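Local coordinates for HD-GYP domain-containing protein (Bdellovibrio bacteriovorus, PDB 3TM8), which binds a two-iron centre and belongs to the HD-GYP class of cyclic-di-GMP phosphodiesterases, though its own activity is not established, at residues 29-34 with 86-91; 103-108 with 148-153. All coordinates share one frame; numbering follows the deposited sequence. Where two conformers were deposited one is given.

Interaction 1: residues 29-34 with 86-91; sequences STLRGD and RTYLQK. With DMS (dimethyl sulfoxide), chain G.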
# COMPACT_ATOMS: atom_id res chain seq x y z
N SER A 29 -3.04 5.19 10.16
CA SER A 29 -3.19 5.75 8.82
C SER A 29 -4.56 6.39 8.57
O SER A 29 -4.75 7.02 7.54
CB SER A 29 -2.90 4.70 7.75
OG SER A 29 -3.87 3.68 7.79
N THR A 30 -5.49 6.22 9.51
CA THR A 30 -6.79 6.88 9.42
C THR A 30 -6.79 8.30 9.99
O THR A 30 -7.82 8.97 9.96
CB THR A 30 -7.91 6.07 10.11
OG1 THR A 30 -7.68 5.99 11.52
CG2 THR A 30 -8.03 4.67 9.52
N LEU A 31 -5.66 8.75 10.55
CA LEU A 31 -5.57 10.09 11.13
C LEU A 31 -4.85 11.00 10.14
O LEU A 31 -3.62 11.02 10.09
CB LEU A 31 -4.85 10.06 12.48
CG LEU A 31 -5.56 9.18 13.52
CD1 LEU A 31 -4.68 9.03 14.76
CD2 LEU A 31 -6.94 9.75 13.89
N ARG A 32 -5.62 11.69 9.31
CA ARG A 32 -5.06 12.44 8.20
C ARG A 32 -5.91 13.67 7.93
O ARG A 32 -7.08 13.72 8.30
CB ARG A 32 -5.05 11.58 6.92
CG ARG A 32 -4.18 10.33 6.96
CD ARG A 32 -2.68 10.64 6.90
NE ARG A 32 -1.86 9.43 7.03
CZ ARG A 32 -1.46 8.66 6.01
NH1 ARG A 32 -1.75 8.99 4.76
NH2 ARG A 32 -0.74 7.58 6.25
N GLY A 33 -5.31 14.65 7.27
CA GLY A 33 -6.05 15.81 6.81
C GLY A 33 -6.36 16.82 7.89
O GLY A 33 -5.94 16.69 9.04
N ASP A 34 -7.13 17.83 7.50
CA ASP A 34 -7.36 19.01 8.33
C ASP A 34 -8.58 18.94 9.26
O ASP A 34 -8.81 19.87 10.04
CB ASP A 34 -7.42 20.28 7.46
CG ASP A 34 -8.55 20.25 6.44
OD1 ASP A 34 -8.93 19.17 5.96
OD2 ASP A 34 -9.07 21.34 6.12
N ARG A 86 -15.69 7.17 14.42
CA ARG A 86 -16.33 6.63 13.22
C ARG A 86 -16.84 7.74 12.31
O ARG A 86 -16.73 7.66 11.08
CB ARG A 86 -17.46 5.66 13.59
CG ARG A 86 -16.99 4.33 14.19
CD ARG A 86 -18.14 3.32 14.25
NE ARG A 86 -19.27 3.83 15.02
CZ ARG A 86 -19.57 3.45 16.26
NH1 ARG A 86 -18.84 2.53 16.87
NH2 ARG A 86 -20.62 3.98 16.88
N THR A 87 -17.43 8.77 12.91
CA THR A 87 -17.96 9.88 12.11
C THR A 87 -16.82 10.70 11.51
O THR A 87 -16.92 11.16 10.38
CB THR A 87 -18.93 10.78 12.91
OG1 THR A 87 -18.28 11.33 14.06
CG2 THR A 87 -20.15 9.98 13.34
N TYR A 88 -15.74 10.87 12.27
CA TYR A 88 -14.55 11.54 11.75
C TYR A 88 -14.03 10.84 10.50
O TYR A 88 -13.75 11.47 9.48
CB TYR A 88 -13.47 11.55 12.84
CG TYR A 88 -12.07 11.83 12.35
CD1 TYR A 88 -11.58 13.14 12.29
CD2 TYR A 88 -11.22 10.79 11.97
CE1 TYR A 88 -10.29 13.40 11.84
CE2 TYR A 88 -9.95 11.04 11.52
CZ TYR A 88 -9.48 12.34 11.45
OH TYR A 88 -8.19 12.55 11.00
N LEU A 89 -13.91 9.52 10.58
CA LEU A 89 -13.36 8.76 9.47
C LEU A 89 -14.25 8.81 8.24
O LEU A 89 -13.79 9.04 7.12
CB LEU A 89 -13.13 7.32 9.90
CG LEU A 89 -12.51 6.41 8.83
CD1 LEU A 89 -11.25 7.04 8.23
CD2 LEU A 89 -12.22 5.03 9.40
N GLN A 90 -15.55 8.63 8.45
CA GLN A 90 -16.46 8.61 7.32
C GLN A 90 -16.49 9.98 6.64
O GLN A 90 -16.50 10.07 5.41
CB GLN A 90 -17.85 8.18 7.76
CG GLN A 90 -18.81 7.94 6.60
CD GLN A 90 -18.36 6.85 5.61
OE1 GLN A 90 -17.61 5.93 5.96
NE2 GLN A 90 -18.83 6.96 4.37
N LYS A 91 -16.50 11.04 7.44
CA LYS A 91 -16.45 12.39 6.88
C LYS A 91 -15.15 12.64 6.10
O LYS A 91 -15.16 13.23 5.03
CB LYS A 91 -16.63 13.43 7.97
CG LYS A 91 -16.46 14.87 7.53
CD LYS A 91 -16.78 15.79 8.70
CE LYS A 91 -16.41 17.23 8.43
NZ LYS A 91 -16.59 18.06 9.66
S DMS G . 1.03 7.41 9.88
O DMS G . -0.01 6.46 8.78
C1 DMS G . 2.61 6.53 9.94
C2 DMS G . 1.57 8.96 9.11
O HOH W 1 -7.30 15.07 11.00

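Interaction 2: residues 103-108 with 148-153; sequences KDIQTR and MSNAQA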
# COMPACT_ATOMS: atom_id res chain seq x y z
N LYS A 103 -10.75 21.15 -2.57
CA LYS A 103 -9.83 20.88 -1.47
C LYS A 103 -8.43 20.62 -2.01
O LYS A 103 -8.28 20.01 -3.06
CB LYS A 103 -10.30 19.64 -0.69
CG LYS A 103 -9.82 19.58 0.74
CD LYS A 103 -10.76 20.36 1.64
CE LYS A 103 -12.19 19.85 1.50
NZ LYS A 103 -13.20 20.78 2.07
N ASP A 104 -7.41 21.08 -1.28
CA ASP A 104 -6.02 20.85 -1.67
C ASP A 104 -5.78 19.38 -1.97
O ASP A 104 -6.12 18.51 -1.16
CB ASP A 104 -5.08 21.32 -0.55
CG ASP A 104 -3.74 20.62 -0.57
OD1 ASP A 104 -3.37 20.03 0.46
OD2 ASP A 104 -3.03 20.67 -1.61
N ILE A 105 -5.19 19.11 -3.13
CA ILE A 105 -4.98 17.74 -3.57
C ILE A 105 -4.09 16.95 -2.60
O ILE A 105 -4.29 15.76 -2.41
CB ILE A 105 -4.43 17.68 -5.03
CG1 ILE A 105 -4.48 16.24 -5.57
CG2 ILE A 105 -3.02 18.25 -5.10
CD1 ILE A 105 -5.88 15.67 -5.71
N GLN A 106 -3.13 17.62 -1.97
CA GLN A 106 -2.27 16.90 -1.03
C GLN A 106 -3.06 16.40 0.17
O GLN A 106 -2.82 15.29 0.66
CB GLN A 106 -1.08 17.75 -0.55
CG GLN A 106 -0.08 16.93 0.26
CD GLN A 106 0.57 15.86 -0.58
OE1 GLN A 106 1.24 16.16 -1.57
NE2 GLN A 106 0.34 14.59 -0.24
N THR A 107 -4.00 17.21 0.64
CA THR A 107 -4.82 16.80 1.77
C THR A 107 -5.74 15.65 1.38
O THR A 107 -5.91 14.69 2.13
CB THR A 107 -5.59 17.99 2.36
OG1 THR A 107 -4.65 18.99 2.76
CG2 THR A 107 -6.41 17.56 3.56
N ARG A 108 -6.33 15.74 0.19
CA ARG A 108 -7.16 14.64 -0.31
C ARG A 108 -6.33 13.35 -0.42
O ARG A 108 -6.78 12.29 0.01
CB ARG A 108 -7.75 15.00 -1.67
CG ARG A 108 -8.65 16.24 -1.64
CD ARG A 108 -9.26 16.53 -3.01
NE ARG A 108 -10.02 15.38 -3.47
CZ ARG A 108 -10.30 15.12 -4.74
NH1 ARG A 108 -9.90 15.94 -5.70
NH2 ARG A 108 -10.98 14.02 -5.05
N MET A 148 -7.17 8.45 -11.70
CA MET A 148 -7.44 8.71 -13.12
C MET A 148 -8.09 10.06 -13.37
O MET A 148 -7.93 10.65 -14.44
CB MET A 148 -8.34 7.62 -13.72
CG MET A 148 -7.69 6.27 -13.95
SD MET A 148 -8.79 5.15 -14.85
CE MET A 148 -8.61 5.77 -16.53
N SER A 149 -8.84 10.56 -12.39
CA SER A 149 -9.66 11.76 -12.59
C SER A 149 -9.04 13.05 -12.07
O SER A 149 -9.59 14.13 -12.28
CB SER A 149 -11.04 11.58 -11.95
OG SER A 149 -11.70 10.44 -12.44
N ASN A 150 -7.90 12.94 -11.39
CA ASN A 150 -7.24 14.10 -10.82
C ASN A 150 -5.79 14.13 -11.26
O ASN A 150 -5.01 13.27 -10.87
CB ASN A 150 -7.30 14.06 -9.29
CG ASN A 150 -8.71 14.20 -8.77
OD1 ASN A 150 -9.21 15.32 -8.59
ND2 ASN A 150 -9.37 13.07 -8.54
N ALA A 151 -5.45 15.11 -12.09
CA ALA A 151 -4.13 15.19 -12.71
C ALA A 151 -2.97 15.04 -11.72
O ALA A 151 -2.00 14.35 -12.01
CB ALA A 151 -3.99 16.49 -13.48
N GLN A 152 -3.09 15.67 -10.56
CA GLN A 152 -1.99 15.67 -9.60
C GLN A 152 -2.12 14.64 -8.49
O GLN A 152 -1.30 14.63 -7.57
CB GLN A 152 -1.81 17.06 -8.98
CG GLN A 152 -1.42 18.12 -9.99
CD GLN A 152 -0.23 17.71 -10.85
OE1 GLN A 152 -0.20 17.96 -12.05
NE2 GLN A 152 0.77 17.08 -10.22
N ALA A 153 -3.12 13.77 -8.55
CA ALA A 153 -3.30 12.78 -7.50
C ALA A 153 -2.10 11.84 -7.34
O ALA A 153 -1.63 11.63 -6.23
CB ALA A 153 -4.58 11.98 -7.71

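Interaction 1: residues 29-34 with 86-91
Tyr88 reaches from helix 82-97 to the loop 29-34 with its CG trans to the backbone N (chi1 163°), which sends the ring outward to the backbone of Leu31 and Arg32. Tyr88 OH accepts a hydrogen bond from Arg32 N, 3.2 Å from N to OH, bent to 140° at the hydrogen. Tyr88 OH also lies 2.7 Å from the oxygen of water 1, which donates to Gly33 O, so the phenol is tied to the loop both directly and through solvent. Thr30 O meets the ring at its edge, in plane, 3.4 Å from Tyr88 CE2. Leu31 crosses the tyrosine side chain at about a right angle and sets its CD2 4.0 Å from Tyr88 CE2. Beside the ring, Leu89 CD1 packs on Thr30 CB at 4.0 Å, while Thr30 OG1 is hydrogen-bonded to Arg27 O and Tyr85 OH. The far end of the Arg32 side chain leads away from helix 82-97: NH1 bonds to Asp110 O and Gln113 OE1 of helix 105-125, and NH2 donates to the dimethyl sulfoxide oxygen, 2.9 Å away and nearly straight at 166°. That solvent molecule probably came from the crystallisation liquor. The contact thus binds one phenol to loop backbone in a buried setting, flanked by two apolar touches; the bonds with Arg32 N and water 1 would fix the hydroxyl's position, and with it the direction of the side chain.

Interaction 2: residues 103-108 with 148-153
Ile105 supplies the apolar part of this contact, its side chain facing the turn that follows helix 130-149. With CG1 trans to the backbone N (chi1 -169°), the longer branch runs into the turn: Ile105 CG1 comes within 4.1 Å of Gln152 C, and Ile105 CD1 lies 4.2 Å from Asn150 CB and 4.4 Å from Ala153 CB. The shorter branch, CG2, touches Gln152 CB.

The polar part is one hydrogen bond, from Arg108 NH1 to Asn150 OD1 at 3.0 Å. It is bent (143°), and NH1 approaches from above the amide carbonyl plane, not along a lone pair. The guanidinium and amide planes are 77° apart. Asp99 bridges the pair from outside: its OD1 forms a salt bridge with Arg108 NH2 and accepts from Asn150 ND2, while Arg108 NE is held by Ala96 O.

Capping interactions set the start of helix 105-125. Asp104 is its N-cap: OD1 accepts from Thr107 N (2.9 Å) and also from Thr107 OG1, and OD2 accepts from Gln106 N (3.1 Å).

In the fold, the first turn of helix 105-125 meets the link between helices 130-149 and 153-158, with Phe146 of helix 130-149 touching Ile105, Arg108 and Ala153.

Along the chain the two contacts come in series: interaction 1 closes at helix 82-97 before interaction 2 opens at the start of helix 105-125, the next helix. Their centres are about 17 Å apart, yet they touch, Gly33 CA lying 3.7 Å from Thr107 CG2. Helix 105-125 relates them further, since its first turn belongs to interaction 2 and its later residues bind the loop of interaction 1. Together they join the loop after strand 23-27 to helix 82-97, and the start of helix 105-125 to the link between helices 130-149 and 153-158. Arg32 comes within about 12 Å of the iron ligand His170 (side chain to side chain), whereas interaction 2 lies away from the metal site.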